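PDB 3WWC: oxidized polyvinyl alcohol hydrolase, which hydrolyses beta-diketones, including those of oxidized polyvinyl alcohol, in the second step of polyvinyl alcohol degradation. Local coordinates for residues V39-K44 with S150-A155. The protein carries 1 engineered substitution. Residues are numbered along the deposited sequence; the frame is centred on the assembly and turned at random.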
ATOM      1  N   VAL A  39     -19.865   8.295   4.835  1.00 11.37           N
ATOM      2  CA  VAL A  39     -20.149   7.092   5.600  1.00 11.55           C
ATOM      3  C   VAL A  39     -21.214   6.247   4.929  1.00 11.07           C
ATOM      4  O   VAL A  39     -21.822   6.698   3.940  1.00 11.59           O
ATOM      5  CB  VAL A  39     -20.631   7.415   7.061  1.00 11.85           C
ATOM      6  CG1 VAL A  39     -19.566   8.238   7.789  1.00 13.22           C
ATOM      7  CG2 VAL A  39     -21.940   8.197   7.014  1.00 14.54           C
ATOM      8  N   ASP A  40     -21.447   5.047   5.443  1.00 11.17           N
ATOM      9  CA  ASP A  40     -22.444   4.108   4.904  1.00 12.05           C
ATOM     10  C   ASP A  40     -22.361   3.831   3.409  1.00 13.33           C
ATOM     11  O   ASP A  40     -23.387   3.637   2.702  1.00 13.52           O
ATOM     12  CB  ASP A  40     -23.853   4.595   5.288  1.00 13.78           C
ATOM     13  CG  ASP A  40     -24.039   4.601   6.779  1.00 17.67           C
ATOM     14  OD1 ASP A  40     -23.466   3.705   7.435  1.00 17.62           O
ATOM     15  OD2 ASP A  40     -24.763   5.480   7.280  1.00 21.01           O
ATOM     16  N   PHE A  41     -21.127   3.763   2.905  1.00 11.28           N
ATOM     17  CA  PHE A  41     -20.939   3.461   1.479  1.00 11.86           C
ATOM     18  C   PHE A  41     -21.102   1.957   1.391  1.00 12.29           C
ATOM     19  O   PHE A  41     -20.337   1.188   1.991  1.00 11.78           O
ATOM     20  CB  PHE A  41     -19.533   3.866   1.064  1.00 11.30           C
ATOM     21  CG  PHE A  41     -19.254   3.613  -0.382  1.00 11.55           C
ATOM     22  CD1 PHE A  41     -19.596   4.571  -1.320  1.00 11.97           C
ATOM     23  CD2 PHE A  41     -18.647   2.431  -0.788  1.00 12.65           C
ATOM     24  CE1 PHE A  41     -19.317   4.364  -2.666  1.00 11.88           C
ATOM     25  CE2 PHE A  41     -18.363   2.199  -2.145  1.00 13.30           C
ATOM     26  CZ  PHE A  41     -18.695   3.171  -3.080  1.00 13.91           C
ATOM     27  N   PRO A  42     -22.075   1.478   0.610  1.00 12.28           N
ATOM     28  CA  PRO A  42     -22.334   0.040   0.494  1.00 12.99           C
ATOM     29  C   PRO A  42     -21.370  -0.668  -0.416  1.00 13.98           C
ATOM     30  O   PRO A  42     -21.207  -0.253  -1.563  1.00 16.64           O
ATOM     31  CB  PRO A  42     -23.754   0.003  -0.075  1.00 14.24           C
ATOM     32  CG  PRO A  42     -23.746   1.173  -1.019  1.00 13.70           C
ATOM     33  CD  PRO A  42     -22.998   2.268  -0.215  1.00 12.44           C
ATOM     34  N   HIS A  43     -20.737  -1.710   0.101  1.00 13.23           N
ATOM     35  CA  HIS A  43     -19.865  -2.522  -0.726  1.00 14.52           C
ATOM     36  C   HIS A  43     -19.778  -3.949  -0.188  1.00 15.49           C
ATOM     37  O   HIS A  43     -19.377  -4.164   0.937  1.00 15.57           O
ATOM     38  CB  HIS A  43     -18.433  -1.924  -0.784  1.00 12.90           C
ATOM     39  CG  HIS A  43     -17.557  -2.599  -1.797  1.00 12.57           C
ATOM     40  ND1 HIS A  43     -17.715  -2.412  -3.157  1.00 13.43           N
ATOM     41  CD2 HIS A  43     -16.614  -3.553  -1.655  1.00 12.76           C
ATOM     42  CE1 HIS A  43     -16.902  -3.227  -3.802  1.00 12.14           C
ATOM     43  NE2 HIS A  43     -16.218  -3.927  -2.914  1.00 14.29           N
ATOM     44  N   LYS A  44     -20.123  -4.929  -1.016  1.00 18.71           N
ATOM     45  CA  LYS A  44     -20.056  -6.350  -0.625  1.00 18.85           C
ATOM     46  C   LYS A  44     -20.671  -6.679   0.745  1.00 19.77           C
ATOM     47  O   LYS A  44     -20.088  -7.416   1.529  1.00 20.81           O
ATOM     48  CB  LYS A  44     -18.608  -6.859  -0.687  1.00 19.50           C
ATOM     49  CG  LYS A  44     -18.101  -7.005  -2.160  1.00 19.48           C
ATOM     50  CD  LYS A  44     -16.640  -7.497  -2.215  1.00 19.29           C
ATOM     51  CE  LYS A  44     -16.195  -7.719  -3.657  1.00 20.19           C
ATOM     52  NZ  LYS A  44     -14.751  -8.146  -3.719  1.00 16.82           N
ATOM     53  N   SER A 150      -9.642  -4.382  -1.514  1.00  8.19           N
ATOM     54  CA  SER A 150      -9.182  -4.057  -2.857  1.00  8.57           C
ATOM     55  C   SER A 150     -10.354  -3.618  -3.732  1.00  9.30           C
ATOM     56  O   SER A 150     -10.249  -2.623  -4.473  1.00 10.44           O
ATOM     57  CB  SER A 150      -8.432  -5.270  -3.441  1.00  9.09           C
ATOM     58  OG  SER A 150      -8.002  -5.030  -4.779  1.00  9.48           O
ATOM     59  N   SER A 151     -11.471  -4.354  -3.675  1.00  9.37           N
ATOM     60  CA  SER A 151     -12.626  -3.951  -4.505  1.00  9.84           C
ATOM     61  C   SER A 151     -13.312  -2.685  -4.001  1.00  9.04           C
ATOM     62  O   SER A 151     -13.777  -1.864  -4.798  1.00 10.13           O
ATOM     63  CB  SER A 151     -13.635  -5.102  -4.619  1.00  9.96           C
ATOM     64  OG  SER A 151     -14.088  -5.534  -3.346  1.00 11.72           O
ATOM     65  N   PHE A 152     -13.335  -2.471  -2.692  1.00  9.39           N
ATOM     66  CA  PHE A 152     -13.953  -1.272  -2.162  1.00  8.79           C
ATOM     67  C   PHE A 152     -13.192  -0.070  -2.650  1.00  8.80           C
ATOM     68  O   PHE A 152     -13.790   0.914  -3.034  1.00  9.15           O
ATOM     69  CB  PHE A 152     -13.877  -1.331  -0.619  1.00  8.43           C
ATOM     70  CG  PHE A 152     -14.008  -0.003   0.069  1.00  8.46           C
ATOM     71  CD1 PHE A 152     -15.003   0.924  -0.268  1.00  9.19           C
ATOM     72  CD2 PHE A 152     -13.119   0.320   1.099  1.00 10.42           C
ATOM     73  CE1 PHE A 152     -15.098   2.145   0.414  1.00  9.15           C
ATOM     74  CE2 PHE A 152     -13.229   1.550   1.781  1.00 11.22           C
ATOM     75  CZ  PHE A 152     -14.225   2.463   1.434  1.00 10.06           C
ATOM     76  N   PHE A 153     -11.870  -0.124  -2.671  1.00  8.90           N
ATOM     77  CA  PHE A 153     -11.117   1.093  -3.057  1.00  8.07           C
ATOM     78  C   PHE A 153     -11.410   1.492  -4.493  1.00  8.21           C
ATOM     79  O   PHE A 153     -11.447   2.667  -4.786  1.00  9.48           O
ATOM     80  CB  PHE A 153      -9.591   0.871  -2.919  1.00  8.14           C
ATOM     81  CG  PHE A 153      -9.134   0.466  -1.546  1.00  7.27           C
ATOM     82  CD1 PHE A 153      -9.848   0.764  -0.383  1.00  7.96           C
ATOM     83  CD2 PHE A 153      -7.960  -0.262  -1.449  1.00  7.78           C
ATOM     84  CE1 PHE A 153      -9.383   0.321   0.871  1.00  8.47           C
ATOM     85  CE2 PHE A 153      -7.472  -0.707  -0.223  1.00  8.04           C
ATOM     86  CZ  PHE A 153      -8.186  -0.417   0.948  1.00  8.35           C
ATOM     87  N   VAL A 154     -11.602   0.512  -5.369  1.00  9.81           N
ATOM     88  CA  VAL A 154     -11.904   0.821  -6.773  1.00  9.33           C
ATOM     89  C   VAL A 154     -13.280   1.482  -6.821  1.00 10.03           C
ATOM     90  O   VAL A 154     -13.447   2.508  -7.449  1.00 10.29           O
ATOM     91  CB  VAL A 154     -11.883  -0.480  -7.606  1.00 10.27           C
ATOM     92  CG1 VAL A 154     -12.390  -0.210  -9.056  1.00 10.56           C
ATOM     93  CG2 VAL A 154     -10.447  -0.983  -7.665  1.00 10.29           C
ATOM     94  N   ALA A 155     -14.241   0.895  -6.131  1.00  9.77           N
ATOM     95  CA  ALA A 155     -15.589   1.469  -6.112  1.00 10.01           C
ATOM     96  C   ALA A 155     -15.619   2.855  -5.499  1.00 10.47           C
ATOM     97  O   ALA A 155     -16.347   3.759  -5.966  1.00 11.25           O
ATOM     98  CB  ALA A 155     -16.531   0.564  -5.350  1.00 11.68           C
TER
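Strand 39-43 passes over helix 150-155 with their N-to-C directions at 120° and the axes 9.5 Å apart, and the backbones are nearest at His43 and Phe152. The His43 ring lies against the helix. Phe152 CA sits over one ring face, a CH-pi contact 3.6 Å from the centroid. Ser151 OG lies at the ring edge, in its plane, and makes a nearly straight hydrogen bond (167°) of 2.7 Å with His43 NE2. The extended Lys44 chain brings NZ within 2.7 Å of Ser151 OG, to which it donates a second hydrogen bond. Ala155 CB also touches His43 ND1. With an alanine here instead of His43, Ser151 OG is likely to lose one hydrogen-bond partner and Phe152 CA its face-on packing. Two residues earlier in the strand, Phe41 also points toward the helix; chi1 (-179°) sets its CG opposite the backbone N. The Phe41 and Phe152 rings meet obliquely, Phe41 CD2 lying at the Phe152 ring edge, 3.8 Å from Phe152 CE1. Phe41 CE2 is 4.0 Å from Ala155 CB. Asp40 and Phe41 form a G1 beta bulge opposite Arg48 of strand 46-53. The contact packs helix 148-160 against edge strand 36-43 of the central sheet, the helix-on-sheet layering of an alpha/beta-hydrolase fold.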